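Ancylostoma secreted protein 1 (Necator americanus, PDB 3NT8) is a secreted two-CAP-domain protein of the human hookworm, probably associated with the transition of infective larvae to parasitism. Local coordinates at residues 313-318 and 374-379; 285-290 and 380-385; 291-296 and 308-313. One frame throughout, in Å; residues are numbered along the deposited sequence.

Contact 1: 313-318 and 374-379; sequences VLKFDK and VVFCND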
ATOM      1  N   VAL A 313       3.482  -8.843  -6.967  1.00 28.60           N
ATOM      2  CA  VAL A 313       4.361  -9.224  -5.807  1.00 27.71           C
ATOM      3  C   VAL A 313       3.898 -10.476  -5.078  1.00 28.24           C
ATOM      4  O   VAL A 313       2.790 -10.482  -4.554  1.00 30.06           O
ATOM      5  CB  VAL A 313       4.494  -8.101  -4.721  1.00 27.21           C
ATOM      6  CG1 VAL A 313       5.470  -8.493  -3.666  1.00 22.94           C
ATOM      7  CG2 VAL A 313       4.887  -6.780  -5.344  1.00 26.60           C
ATOM      8  N   LEU A 314       4.746 -11.493  -4.982  1.00 27.17           N
ATOM      9  CA  LEU A 314       4.340 -12.762  -4.400  1.00 28.08           C
ATOM     10  C   LEU A 314       4.524 -12.756  -2.930  1.00 28.50           C
ATOM     11  O   LEU A 314       5.425 -12.122  -2.433  1.00 30.01           O
ATOM     12  CB  LEU A 314       5.083 -13.951  -5.000  1.00 28.20           C
ATOM     13  CG  LEU A 314       4.652 -14.416  -6.384  1.00 30.32           C
ATOM     14  CD1 LEU A 314       5.294 -13.581  -7.459  1.00 31.98           C
ATOM     15  CD2 LEU A 314       5.085 -15.879  -6.519  1.00 38.57           C
ATOM     16  N   LYS A 315       3.630 -13.429  -2.226  1.00 28.31           N
ATOM     17  CA  LYS A 315       3.687 -13.519  -0.762  1.00 29.12           C
ATOM     18  C   LYS A 315       3.749 -12.139  -0.072  1.00 28.75           C
ATOM     19  O   LYS A 315       4.394 -11.949   0.989  1.00 28.68           O
ATOM     20  CB  LYS A 315       4.808 -14.486  -0.301  1.00 30.12           C
ATOM     21  CG  LYS A 315       4.606 -15.953  -0.763  1.00 30.17           C
ATOM     22  CD  LYS A 315       5.412 -16.905   0.096  1.00 34.05           C
ATOM     23  CE  LYS A 315       5.195 -18.384  -0.286  1.00 39.99           C
ATOM     24  NZ  LYS A 315       6.318 -19.279   0.227  1.00 41.94           N
ATOM     25  N   PHE A 316       3.006 -11.183  -0.646  1.00 28.16           N
ATOM     26  CA  PHE A 316       3.039  -9.786  -0.170  1.00 27.17           C
ATOM     27  C   PHE A 316       2.476  -9.673   1.222  1.00 26.31           C
ATOM     28  O   PHE A 316       1.448 -10.266   1.533  1.00 26.21           O
ATOM     29  CB  PHE A 316       2.330  -8.847  -1.148  1.00 27.00           C
ATOM     30  CG  PHE A 316       2.579  -7.408  -0.891  1.00 27.24           C
ATOM     31  CD1 PHE A 316       3.868  -6.893  -0.865  1.00 25.38           C
ATOM     32  CD2 PHE A 316       1.505  -6.531  -0.719  1.00 27.81           C
ATOM     33  CE1 PHE A 316       4.068  -5.513  -0.656  1.00 28.77           C
ATOM     34  CE2 PHE A 316       1.703  -5.164  -0.495  1.00 27.14           C
ATOM     35  CZ  PHE A 316       2.987  -4.652  -0.471  1.00 27.56           C
ATOM     36  N   ASP A 317       3.160  -8.945   2.089  1.00 25.76           N
ATOM     37  CA  ASP A 317       2.697  -8.821   3.457  1.00 26.41           C
ATOM     38  C   ASP A 317       1.156  -8.635   3.501  1.00 27.53           C
ATOM     39  O   ASP A 317       0.627  -7.752   2.854  1.00 27.26           O
ATOM     40  CB  ASP A 317       3.357  -7.616   4.114  1.00 26.78           C
ATOM     41  CG  ASP A 317       2.991  -7.485   5.553  1.00 27.94           C
ATOM     42  OD1 ASP A 317       3.757  -7.958   6.413  1.00 36.34           O
ATOM     43  OD2 ASP A 317       1.917  -6.939   5.848  1.00 32.30           O
ATOM     44  N   LYS A 318       0.469  -9.446   4.302  1.00 28.49           N
ATOM     45  CA  LYS A 318      -0.969  -9.474   4.285  1.00 28.92           C
ATOM     46  C   LYS A 318      -1.585  -8.117   4.715  1.00 29.41           C
ATOM     47  O   LYS A 318      -2.592  -7.704   4.129  1.00 30.46           O
ATOM     48  CB  LYS A 318      -1.497 -10.634   5.124  1.00 27.97           C
ATOM     49  CG  LYS A 318      -1.366 -12.077   4.513  1.00 30.12           C
ATOM     50  CD  LYS A 318      -2.089 -13.076   5.472  1.00 31.17           C
ATOM     51  CE  LYS A 318      -1.748 -14.537   5.315  1.00 33.43           C
ATOM     52  NZ  LYS A 318      -2.304 -15.048   4.086  1.00 31.47           N
ATOM     53  N   VAL A 374      -6.742 -12.768   2.285  1.00 22.20           N
ATOM     54  CA  VAL A 374      -5.557 -12.503   1.482  1.00 21.61           C
ATOM     55  C   VAL A 374      -4.860 -13.862   1.317  1.00 22.29           C
ATOM     56  O   VAL A 374      -4.436 -14.499   2.311  1.00 21.19           O
ATOM     57  CB  VAL A 374      -4.560 -11.478   2.145  1.00 21.99           C
ATOM     58  CG1 VAL A 374      -3.378 -11.195   1.234  1.00 21.91           C
ATOM     59  CG2 VAL A 374      -5.193 -10.133   2.433  1.00 25.12           C
ATOM     60  N   VAL A 375      -4.741 -14.302   0.063  1.00 23.10           N
ATOM     61  CA  VAL A 375      -4.307 -15.686  -0.246  1.00 24.04           C
ATOM     62  C   VAL A 375      -3.032 -15.573  -1.071  1.00 24.85           C
ATOM     63  O   VAL A 375      -2.974 -14.766  -2.039  1.00 23.44           O
ATOM     64  CB  VAL A 375      -5.388 -16.512  -1.039  1.00 23.17           C
ATOM     65  CG1 VAL A 375      -4.966 -18.002  -1.168  1.00 28.52           C
ATOM     66  CG2 VAL A 375      -6.717 -16.490  -0.336  1.00 24.01           C
ATOM     67  N   PHE A 376      -2.001 -16.336  -0.693  1.00 25.38           N
ATOM     68  CA  PHE A 376      -0.768 -16.337  -1.510  1.00 26.24           C
ATOM     69  C   PHE A 376      -0.927 -17.353  -2.627  1.00 27.64           C
ATOM     70  O   PHE A 376      -0.896 -18.562  -2.394  1.00 28.70           O
ATOM     71  CB  PHE A 376       0.478 -16.623  -0.698  1.00 25.61           C
ATOM     72  CG  PHE A 376       0.767 -15.609   0.416  1.00 25.94           C
ATOM     73  CD1 PHE A 376       0.461 -14.262   0.270  1.00 27.97           C
ATOM     74  CD2 PHE A 376       1.412 -16.007   1.567  1.00 26.07           C
ATOM     75  CE1 PHE A 376       0.749 -13.342   1.284  1.00 24.28           C
ATOM     76  CE2 PHE A 376       1.702 -15.093   2.588  1.00 30.01           C
ATOM     77  CZ  PHE A 376       1.351 -13.736   2.422  1.00 26.94           C
ATOM     78  N   CYS A 377      -1.131 -16.865  -3.843  1.00 29.50           N
ATOM     79  CA  CYS A 377      -1.268 -17.737  -4.975  1.00 31.85           C
ATOM     80  C   CYS A 377       0.101 -17.781  -5.665  1.00 34.20           C
ATOM     81  O   CYS A 377       0.964 -16.931  -5.400  1.00 34.28           O
ATOM     82  CB  CYS A 377      -2.385 -17.238  -5.882  1.00 30.86           C
ATOM     83  SG  CYS A 377      -4.076 -17.326  -5.121  1.00 32.74           S
ATOM     84  N   ASN A 378       0.325 -18.778  -6.520  1.00 36.78           N
ATOM     85  CA  ASN A 378       1.662 -18.945  -7.102  1.00 39.42           C
ATOM     86  C   ASN A 378       2.010 -17.895  -8.186  1.00 39.76           C
ATOM     87  O   ASN A 378       3.146 -17.812  -8.707  1.00 41.55           O
ATOM     88  CB  ASN A 378       1.891 -20.397  -7.567  1.00 40.48           C
ATOM     89  CG  ASN A 378       0.769 -20.940  -8.463  1.00 42.56           C
ATOM     90  OD1 ASN A 378       0.196 -20.230  -9.308  1.00 44.05           O
ATOM     91  ND2 ASN A 378       0.479 -22.226  -8.298  1.00 43.01           N
ATOM     92  N   ASP A 379       1.038 -17.054  -8.462  1.00 39.05           N
ATOM     93  CA  ASP A 379       1.074 -16.162  -9.589  1.00 38.72           C
ATOM     94  C   ASP A 379       0.875 -14.666  -9.165  1.00 36.97           C
ATOM     95  O   ASP A 379       1.137 -13.721  -9.949  1.00 37.32           O
ATOM     96  CB  ASP A 379      -0.040 -16.619 -10.531  1.00 39.89           C
ATOM     97  CG  ASP A 379       0.120 -16.085 -11.917  1.00 43.68           C
ATOM     98  OD1 ASP A 379       0.550 -16.902 -12.773  1.00 45.93           O
ATOM     99  OD2 ASP A 379      -0.183 -14.872 -12.133  1.00 46.07           O
TER
HETATM  100  O   HOH W   1       2.043 -15.580  -3.609  1.00 39.24           O
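F376 is held between two lysines, K315 of the loop and K318 of the first turn of helix 318-330, just after the N-cap D317: the backbone of K315 covers one face of the F376 ring, and the ammonium group of K318 covers the other. K315 CA lies 3.6 Å from the centroid of the F376 ring in a CH-pi contact, with the start of the lysine chain (CB and CG) following the CD2 side of the ring. K318 NZ sits 4.3 Å from the same centroid, a cation-pi contact. The ring edge is used as well: F316 O comes within 3.2 Å of F376 CE1, where slightly positive rim hydrogens suit a carbonyl oxygen.

K318 shows why a long side chain belongs here. Its CG packs 3.8 Å from F376 CZ and 3.9 Å from V374 CG1, so its methylenes cover apolar groups. A bend at the last torsion (chi4 -71°) then turns the amine back to the strand, where K318 NZ donates to V374 O at 2.8 Å. The C=O...N angle is 148°, with the donor tilted 32° out of the carbonyl plane. G232 O offers NZ a second, weak bond. V374, branched at CB, is compact enough to fit beneath the lysine chain.

The contact fastens the loop before helix 318-330 onto the end of strand 369-376 within the alpha-beta-alpha sandwich of the second CAP domain, with helix 235-253 packing on K318 and V374, and T381 of strand 381-388 touching V374 and F376.

Contact 2: 285-290 and 380-385; sequences IRHGNK and FTFGVC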
ATOM      1  N   ILE A 285     -12.776 -16.543   2.065  1.00 15.62           N
ATOM      2  CA  ILE A 285     -11.678 -17.508   2.073  1.00 17.05           C
ATOM      3  C   ILE A 285     -11.871 -18.615   1.032  1.00 17.52           C
ATOM      4  O   ILE A 285     -10.926 -18.952   0.346  1.00 18.59           O
ATOM      5  CB  ILE A 285     -11.461 -18.128   3.459  1.00 16.81           C
ATOM      6  CG1 ILE A 285     -10.926 -17.058   4.418  1.00 16.85           C
ATOM      7  CG2 ILE A 285     -10.498 -19.345   3.382  1.00 17.26           C
ATOM      8  CD1 ILE A 285     -10.705 -17.541   5.808  1.00 19.47           C
ATOM      9  N   ARG A 286     -13.107 -19.110   0.879  1.00 17.26           N
ATOM     10  CA  ARG A 286     -13.422 -20.140  -0.091  1.00 17.44           C
ATOM     11  C   ARG A 286     -13.131 -19.756  -1.511  1.00 17.94           C
ATOM     12  O   ARG A 286     -12.620 -20.564  -2.283  1.00 18.45           O
ATOM     13  CB  ARG A 286     -14.907 -20.489   0.027  1.00 17.86           C
ATOM     14  CG  ARG A 286     -15.138 -21.554   1.098  1.00 17.85           C
ATOM     15  CD  ARG A 286     -16.517 -22.208   0.918  1.00 19.66           C
ATOM     16  NE  ARG A 286     -17.551 -21.237   1.195  1.00 22.52           N
ATOM     17  CZ  ARG A 286     -18.010 -20.951   2.404  1.00 23.03           C
ATOM     18  NH1 ARG A 286     -17.524 -21.595   3.458  1.00 24.64           N
ATOM     19  NH2 ARG A 286     -18.991 -20.049   2.527  1.00 23.08           N
ATOM     20  N   HIS A 287     -13.508 -18.527  -1.852  1.00 17.91           N
ATOM     21  CA  HIS A 287     -13.228 -17.995  -3.129  1.00 19.35           C
ATOM     22  C   HIS A 287     -11.750 -17.603  -3.320  1.00 20.17           C
ATOM     23  O   HIS A 287     -11.121 -17.879  -4.384  1.00 21.55           O
ATOM     24  CB  HIS A 287     -14.112 -16.803  -3.338  1.00 17.66           C
ATOM     25  CG  HIS A 287     -13.880 -16.143  -4.648  1.00 19.14           C
ATOM     26  ND1 HIS A 287     -14.000 -16.814  -5.839  1.00 16.99           N
ATOM     27  CD2 HIS A 287     -13.480 -14.886  -4.956  1.00 18.08           C
ATOM     28  CE1 HIS A 287     -13.707 -15.994  -6.827  1.00 14.82           C
ATOM     29  NE2 HIS A 287     -13.388 -14.819  -6.320  1.00 17.51           N
ATOM     30  N   GLY A 288     -11.186 -16.945  -2.322  1.00 19.74           N
ATOM     31  CA  GLY A 288      -9.745 -16.694  -2.329  1.00 21.53           C
ATOM     32  C   GLY A 288      -8.871 -17.920  -2.631  1.00 22.54           C
ATOM     33  O   GLY A 288      -7.942 -17.825  -3.466  1.00 23.20           O
ATOM     34  N   ASN A 289      -9.127 -19.047  -1.951  1.00 23.84           N
ATOM     35  CA  ASN A 289      -8.303 -20.294  -2.085  1.00 25.45           C
ATOM     36  C   ASN A 289      -8.294 -20.922  -3.516  1.00 26.59           C
ATOM     37  O   ASN A 289      -7.417 -21.691  -3.882  1.00 27.78           O
ATOM     38  CB  ASN A 289      -8.732 -21.318  -1.026  1.00 25.57           C
ATOM     39  CG  ASN A 289      -8.397 -20.867   0.379  1.00 25.96           C
ATOM     40  OD1 ASN A 289      -7.661 -19.890   0.547  1.00 26.54           O
ATOM     41  ND2 ASN A 289      -8.933 -21.556   1.403  1.00 21.33           N
ATOM     42  N   LYS A 290      -9.253 -20.526  -4.336  1.00 27.50           N
ATOM     43  CA  LYS A 290      -9.310 -21.005  -5.720  1.00 27.85           C
ATOM     44  C   LYS A 290      -8.258 -20.396  -6.629  1.00 28.11           C
ATOM     45  O   LYS A 290      -7.920 -20.998  -7.653  1.00 28.98           O
ATOM     46  CB  LYS A 290     -10.702 -20.768  -6.305  1.00 26.74           C
ATOM     47  CG  LYS A 290     -11.738 -21.691  -5.698  1.00 25.46           C
ATOM     48  CD  LYS A 290     -13.099 -21.360  -6.315  1.00 24.45           C
ATOM     49  CE  LYS A 290     -14.202 -22.080  -5.567  1.00 25.58           C
ATOM     50  NZ  LYS A 290     -15.501 -21.634  -6.063  1.00 30.72           N
ATOM     51  N   PHE A 380       0.406 -14.462  -7.936  1.00 34.28           N
ATOM     52  CA  PHE A 380       0.044 -13.132  -7.450  1.00 31.59           C
ATOM     53  C   PHE A 380      -0.428 -13.313  -6.047  1.00 29.75           C
ATOM     54  O   PHE A 380      -0.777 -14.439  -5.669  1.00 29.03           O
ATOM     55  CB  PHE A 380      -1.040 -12.450  -8.287  1.00 31.67           C
ATOM     56  CG  PHE A 380      -2.213 -13.340  -8.659  1.00 32.10           C
ATOM     57  CD1 PHE A 380      -3.254 -13.569  -7.773  1.00 34.89           C
ATOM     58  CD2 PHE A 380      -2.309 -13.884  -9.941  1.00 36.07           C
ATOM     59  CE1 PHE A 380      -4.354 -14.386  -8.134  1.00 37.20           C
ATOM     60  CE2 PHE A 380      -3.410 -14.720 -10.325  1.00 37.84           C
ATOM     61  CZ  PHE A 380      -4.426 -14.971  -9.407  1.00 38.81           C
ATOM     62  N   THR A 381      -0.370 -12.236  -5.255  1.00 28.13           N
ATOM     63  CA  THR A 381      -1.050 -12.202  -3.946  1.00 26.51           C
ATOM     64  C   THR A 381      -2.505 -11.749  -4.227  1.00 25.14           C
ATOM     65  O   THR A 381      -2.724 -10.727  -4.821  1.00 25.25           O
ATOM     66  CB  THR A 381      -0.347 -11.263  -2.980  1.00 27.26           C
ATOM     67  OG1 THR A 381       1.054 -11.584  -2.932  1.00 28.88           O
ATOM     68  CG2 THR A 381      -0.929 -11.343  -1.600  1.00 24.05           C
ATOM     69  N   PHE A 382      -3.484 -12.518  -3.766  1.00 24.39           N
ATOM     70  CA  PHE A 382      -4.907 -12.352  -4.098  1.00 22.58           C
ATOM     71  C   PHE A 382      -5.673 -11.858  -2.875  1.00 21.55           C
ATOM     72  O   PHE A 382      -5.558 -12.434  -1.808  1.00 21.16           O
ATOM     73  CB  PHE A 382      -5.428 -13.742  -4.555  1.00 23.02           C
ATOM     74  CG  PHE A 382      -6.861 -13.747  -5.092  1.00 24.27           C
ATOM     75  CD1 PHE A 382      -7.392 -12.622  -5.664  1.00 24.46           C
ATOM     76  CD2 PHE A 382      -7.649 -14.910  -5.043  1.00 21.96           C
ATOM     77  CE1 PHE A 382      -8.690 -12.627  -6.180  1.00 22.54           C
ATOM     78  CE2 PHE A 382      -8.920 -14.912  -5.549  1.00 21.25           C
ATOM     79  CZ  PHE A 382      -9.435 -13.753  -6.136  1.00 19.16           C
ATOM     80  N   GLY A 383      -6.415 -10.752  -3.019  1.00 20.64           N
ATOM     81  CA  GLY A 383      -7.152 -10.145  -1.910  1.00 18.67           C
ATOM     82  C   GLY A 383      -8.648 -10.087  -2.259  1.00 17.54           C
ATOM     83  O   GLY A 383      -9.012  -9.613  -3.333  1.00 17.31           O
ATOM     84  N   VAL A 384      -9.488 -10.655  -1.403  1.00 16.30           N
ATOM     85  CA  VAL A 384     -10.960 -10.715  -1.618  1.00 15.14           C
ATOM     86  C   VAL A 384     -11.648 -10.137  -0.379  1.00 17.03           C
ATOM     87  O   VAL A 384     -11.357 -10.552   0.761  1.00 18.55           O
ATOM     88  CB  VAL A 384     -11.498 -12.174  -1.868  1.00 14.48           C
ATOM     89  CG1 VAL A 384     -13.106 -12.188  -2.054  1.00 10.50           C
ATOM     90  CG2 VAL A 384     -10.802 -12.880  -3.056  1.00  9.99           C
ATOM     91  N   CYS A 385     -12.530  -9.159  -0.556  1.00 17.37           N
ATOM     92  CA  CYS A 385     -13.431  -8.802   0.538  1.00 17.50           C
ATOM     93  C   CYS A 385     -14.907  -8.972   0.136  1.00 16.60           C
ATOM     94  O   CYS A 385     -15.322  -8.624  -0.968  1.00 16.74           O
ATOM     95  CB  CYS A 385     -13.255  -7.339   0.940  1.00 19.01           C
ATOM     96  SG  CYS A 385     -11.739  -6.979   1.846  1.00 20.10           S
TER
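F382 points from strand 381-388 toward the C-terminal part of helix 278-288, where its ring meets H287 and G288. The side chain can be followed outward. CB lies in the plane of the F380 ring, at its edge, within the same segment. From there CG stands anti to the backbone N (chi1 -174°), which carries the ring across to the helix. CD2 is 3.3 Å from G288 O, and this oxygen lies at the ring edge, in its plane, so that the weakly positive aromatic hydrogens face a carbonyl. CE2 lies 3.7 Å from G288 O and 3.8 Å from G288 CA. The CD1 side faces strand 305-311, with CD1 near Y309 O. At the tip, CZ comes 4.1 Å from H287 NE2. The two rings form an offset edge-to-face pair: the phenylalanine presents its edge to the imidazole face, the centroids 5.9 Å apart and the planes at 68°. Y293, from the loop after the helix, also touches F382.

V384, two residues further along the strand, points to the same side. Its CG2 methyl packs 3.8 Å from H287 CD2 and 4.0 Å from G288 CA, and also lies over one face of the F382 ring. A short, branched valine fits where the backbones draw close: the CA atoms of G288 and V384 are 6.1 Å apart.

The polar end of H287 is served elsewhere, for NE2 is hydrogen-bonded to Q294 O, which should help fix the imidazole for the aromatic contact. All four touching residues are buried, and the helix and strand are joined here by shape and by weak aromatic electrostatics, without a conventional polar bond between the two segments.

Contact 3: 291-296 and 308-313; sequences CVYQHS and IYKTSV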
ATOM      1  N   CYS A 291      -7.772 -19.210  -6.276  1.00 28.34           N
ATOM      2  CA  CYS A 291      -6.624 -18.594  -6.947  1.00 29.23           C
ATOM      3  C   CYS A 291      -6.885 -18.196  -8.397  1.00 28.93           C
ATOM      4  O   CYS A 291      -5.954 -18.015  -9.207  1.00 29.16           O
ATOM      5  CB  CYS A 291      -5.390 -19.486  -6.839  1.00 29.98           C
ATOM      6  SG  CYS A 291      -4.637 -19.355  -5.261  1.00 28.42           S
ATOM      7  N   VAL A 292      -8.167 -18.061  -8.717  1.00 28.73           N
ATOM      8  CA  VAL A 292      -8.555 -17.489  -9.982  1.00 28.52           C
ATOM      9  C   VAL A 292      -9.019 -15.995  -9.798  1.00 29.07           C
ATOM     10  O   VAL A 292     -10.057 -15.696  -9.176  1.00 28.89           O
ATOM     11  CB  VAL A 292      -9.700 -18.315 -10.684  1.00 28.86           C
ATOM     12  CG1 VAL A 292      -9.922 -17.780 -12.068  1.00 25.92           C
ATOM     13  CG2 VAL A 292      -9.419 -19.894 -10.695  1.00 27.45           C
ATOM     14  N   TYR A 293      -8.261 -15.085 -10.399  1.00 29.08           N
ATOM     15  CA  TYR A 293      -8.554 -13.662 -10.298  1.00 27.50           C
ATOM     16  C   TYR A 293      -9.841 -13.262 -11.041  1.00 26.83           C
ATOM     17  O   TYR A 293      -9.819 -12.830 -12.199  1.00 27.87           O
ATOM     18  CB  TYR A 293      -7.340 -12.836 -10.731  1.00 27.04           C
ATOM     19  CG  TYR A 293      -7.632 -11.376 -10.570  1.00 26.26           C
ATOM     20  CD1 TYR A 293      -7.760 -10.836  -9.287  1.00 23.66           C
ATOM     21  CD2 TYR A 293      -7.811 -10.548 -11.682  1.00 23.90           C
ATOM     22  CE1 TYR A 293      -8.058  -9.511  -9.094  1.00 23.96           C
ATOM     23  CE2 TYR A 293      -8.088  -9.212 -11.506  1.00 27.99           C
ATOM     24  CZ  TYR A 293      -8.219  -8.707 -10.187  1.00 24.02           C
ATOM     25  OH  TYR A 293      -8.497  -7.415  -9.977  1.00 27.82           O
ATOM     26  N   GLN A 294     -10.978 -13.424 -10.373  1.00 25.70           N
ATOM     27  CA  GLN A 294     -12.242 -13.040 -10.975  1.00 25.77           C
ATOM     28  C   GLN A 294     -13.256 -12.985  -9.849  1.00 24.97           C
ATOM     29  O   GLN A 294     -12.956 -13.377  -8.714  1.00 24.76           O
ATOM     30  CB  GLN A 294     -12.675 -14.038 -12.099  1.00 25.69           C
ATOM     31  CG  GLN A 294     -12.612 -15.517 -11.696  1.00 26.34           C
ATOM     32  CD  GLN A 294     -13.291 -16.495 -12.662  1.00 32.72           C
ATOM     33  OE1 GLN A 294     -13.364 -16.268 -13.875  1.00 35.60           O
ATOM     34  NE2 GLN A 294     -13.763 -17.608 -12.117  1.00 33.79           N
ATOM     35  N   HIS A 295     -14.452 -12.497 -10.136  1.00 25.33           N
ATOM     36  CA  HIS A 295     -15.524 -12.591  -9.136  1.00 26.45           C
ATOM     37  C   HIS A 295     -15.978 -13.999  -8.921  1.00 26.55           C
ATOM     38  O   HIS A 295     -16.037 -14.775  -9.885  1.00 28.75           O
ATOM     39  CB  HIS A 295     -16.695 -11.754  -9.543  1.00 26.81           C
ATOM     40  CG  HIS A 295     -16.520 -10.330  -9.154  1.00 28.51           C
ATOM     41  ND1 HIS A 295     -16.569  -9.921  -7.834  1.00 27.61           N
ATOM     42  CD2 HIS A 295     -16.252  -9.228  -9.892  1.00 27.37           C
ATOM     43  CE1 HIS A 295     -16.368  -8.621  -7.785  1.00 24.91           C
ATOM     44  NE2 HIS A 295     -16.163  -8.177  -9.016  1.00 27.52           N
ATOM     45  N   SER A 296     -16.286 -14.342  -7.678  1.00 25.01           N
ATOM     46  CA  SER A 296     -17.107 -15.495  -7.415  1.00 23.66           C
ATOM     47  C   SER A 296     -18.531 -15.296  -7.956  1.00 23.56           C
ATOM     48  O   SER A 296     -19.040 -14.165  -8.110  1.00 22.07           O
ATOM     49  CB  SER A 296     -17.191 -15.765  -5.926  1.00 24.42           C
ATOM     50  OG  SER A 296     -17.741 -14.637  -5.238  1.00 23.82           O
ATOM     51  N   ILE A 308     -12.380  -7.483  -5.390  1.00 15.71           N
ATOM     52  CA  ILE A 308     -11.177  -8.294  -5.573  1.00 20.11           C
ATOM     53  C   ILE A 308      -9.961  -7.439  -5.864  1.00 20.74           C
ATOM     54  O   ILE A 308     -10.062  -6.310  -6.345  1.00 22.61           O
ATOM     55  CB  ILE A 308     -11.307  -9.390  -6.680  1.00 19.43           C
ATOM     56  CG1 ILE A 308     -11.724  -8.746  -8.006  1.00 21.17           C
ATOM     57  CG2 ILE A 308     -12.279 -10.460  -6.235  1.00 18.67           C
ATOM     58  CD1 ILE A 308     -11.584  -9.679  -9.206  1.00 28.73           C
ATOM     59  N   TYR A 309      -8.807  -8.001  -5.571  1.00 22.40           N
ATOM     60  CA  TYR A 309      -7.517  -7.322  -5.748  1.00 22.99           C
ATOM     61  C   TYR A 309      -6.398  -8.355  -6.027  1.00 24.30           C
ATOM     62  O   TYR A 309      -6.362  -9.395  -5.367  1.00 24.98           O
ATOM     63  CB  TYR A 309      -7.181  -6.598  -4.453  1.00 23.31           C
ATOM     64  CG  TYR A 309      -5.719  -6.245  -4.232  1.00 22.79           C
ATOM     65  CD1 TYR A 309      -5.193  -5.068  -4.724  1.00 23.04           C
ATOM     66  CD2 TYR A 309      -4.894  -7.083  -3.478  1.00 27.07           C
ATOM     67  CE1 TYR A 309      -3.893  -4.723  -4.519  1.00 26.67           C
ATOM     68  CE2 TYR A 309      -3.572  -6.776  -3.272  1.00 28.14           C
ATOM     69  CZ  TYR A 309      -3.072  -5.571  -3.789  1.00 31.90           C
ATOM     70  OH  TYR A 309      -1.738  -5.243  -3.566  1.00 35.61           O
ATOM     71  N   LYS A 310      -5.460  -8.045  -6.944  1.00 25.04           N
ATOM     72  CA  LYS A 310      -4.215  -8.804  -6.996  1.00 26.55           C
ATOM     73  C   LYS A 310      -3.010  -7.896  -7.137  1.00 26.50           C
ATOM     74  O   LYS A 310      -3.114  -6.757  -7.602  1.00 26.00           O
ATOM     75  CB  LYS A 310      -4.233  -9.872  -8.103  1.00 26.57           C
ATOM     76  CG  LYS A 310      -4.107  -9.288  -9.505  1.00 30.01           C
ATOM     77  CD  LYS A 310      -3.846 -10.387 -10.538  1.00 33.24           C
ATOM     78  CE  LYS A 310      -3.565  -9.766 -11.907  1.00 34.49           C
ATOM     79  NZ  LYS A 310      -4.443  -8.587 -12.187  1.00 37.06           N
ATOM     80  N   THR A 311      -1.851  -8.416  -6.756  1.00 26.65           N
ATOM     81  CA  THR A 311      -0.603  -7.731  -7.075  1.00 27.22           C
ATOM     82  C   THR A 311       0.442  -8.756  -7.485  1.00 27.21           C
ATOM     83  O   THR A 311       0.550  -9.796  -6.844  1.00 26.09           O
ATOM     84  CB  THR A 311      -0.077  -6.894  -5.868  1.00 27.18           C
ATOM     85  OG1 THR A 311       1.220  -6.334  -6.170  1.00 30.02           O
ATOM     86  CG2 THR A 311       0.051  -7.742  -4.675  1.00 24.74           C
ATOM     87  N   SER A 312       1.219  -8.390  -8.510  1.00 28.30           N
ATOM     88  CA  SER A 312       2.296  -9.183  -9.068  1.00 29.19           C
ATOM     89  C   SER A 312       3.276  -9.642  -8.017  1.00 28.42           C
ATOM     90  O   SER A 312       3.819 -10.731  -8.143  1.00 29.76           O
ATOM     91  CB  SER A 312       3.040  -8.380 -10.128  1.00 29.96           C
ATOM     92  OG  SER A 312       2.142  -7.824 -11.100  1.00 33.71           O
ATOM     93  N   VAL A 313       3.482  -8.843  -6.967  1.00 28.60           N
ATOM     94  CA  VAL A 313       4.361  -9.224  -5.807  1.00 27.71           C
ATOM     95  C   VAL A 313       3.898 -10.476  -5.078  1.00 28.24           C
ATOM     96  O   VAL A 313       2.790 -10.482  -4.554  1.00 30.06           O
ATOM     97  CB  VAL A 313       4.494  -8.101  -4.721  1.00 27.21           C
ATOM     98  CG1 VAL A 313       5.470  -8.493  -3.666  1.00 22.94           C
ATOM     99  CG2 VAL A 313       4.887  -6.780  -5.344  1.00 26.60           C
TER
HETATM  100  O   HOH W   2      -6.138  -5.610  -8.604  1.00 10.35           O
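Residues 293-295 run nearly antiparallel to 308-310 of strand 305-311, 175° apart, yet the CA atoms of Y293 and K310 are 7.3 Å from each other and side chains rather than backbone hydrogen bonds span the gap. Y293 is the centre of an inverse gamma turn, and its side chain, with CG anti to the backbone N (chi1 -178°), points at the strand, where its ring is held on both faces.

Over one face comes I308, whose CD1 methyl lies 3.9 Å from the Y293 ring centroid, displaced toward the rim near CE1 and CZ. The same methyl rests against Q294, with I308 CD1 3.8 Å from Q294 C, so the CD1 end of the beta-branched isoleucine fills the angle between the ring and the loop backbone. Over the opposite face lies K310. Its CG is above the middle of the Y293 ring, 4.0 Å from the centroid, while the bend at chi4 (-40°) curls the amine back, leaving K310 NZ 4.2 Å from that centroid in a cation-pi contact. Lysine suits this exposed place because its methylenes cover the ring and its charge can still meet solvent.

A water 3.3 Å from Y293 OH also accepts from K310 N at 3.0 Å, linking the tip of the ring to the strand backbone.

Strand 305-311 is an outermost strand of its sheet in the alpha-beta-alpha sandwich of the second CAP domain, paired with strand 381-388 through Y309 and T311. The loop after helix 278-288 flanks it, with Y293 also touching F380 and F382, and H295 ND1 hydrogen-bonded to E306 OE1 on the same strand. Y309 leaves on the other side to pack on helix 318-330, its hydroxyl hydrogen-bonded to Q324.

In the fold
All three contacts converge on one four-stranded sheet in the second CAP domain, their centres 7 to 10 Å apart. Contact 2 encloses the other two along the chain, which follow in series and share V313. Strand 381-388 lies between strands 369-376 and 305-311: F382 O accepts from V375 N of contact 1 at 2.8 Å, and G383 N donates to Y309 O of contact 3 at 2.7 Å. T381 OG1 lies 2.6 Å from V313 O, probably tying down the loop that leaves the edge strand. A disulfide between C291 and C377 joins contacts 3 and 1, so the loop just after helix 278-288 is linked to the hairpin of strands 369-376 and 381-388.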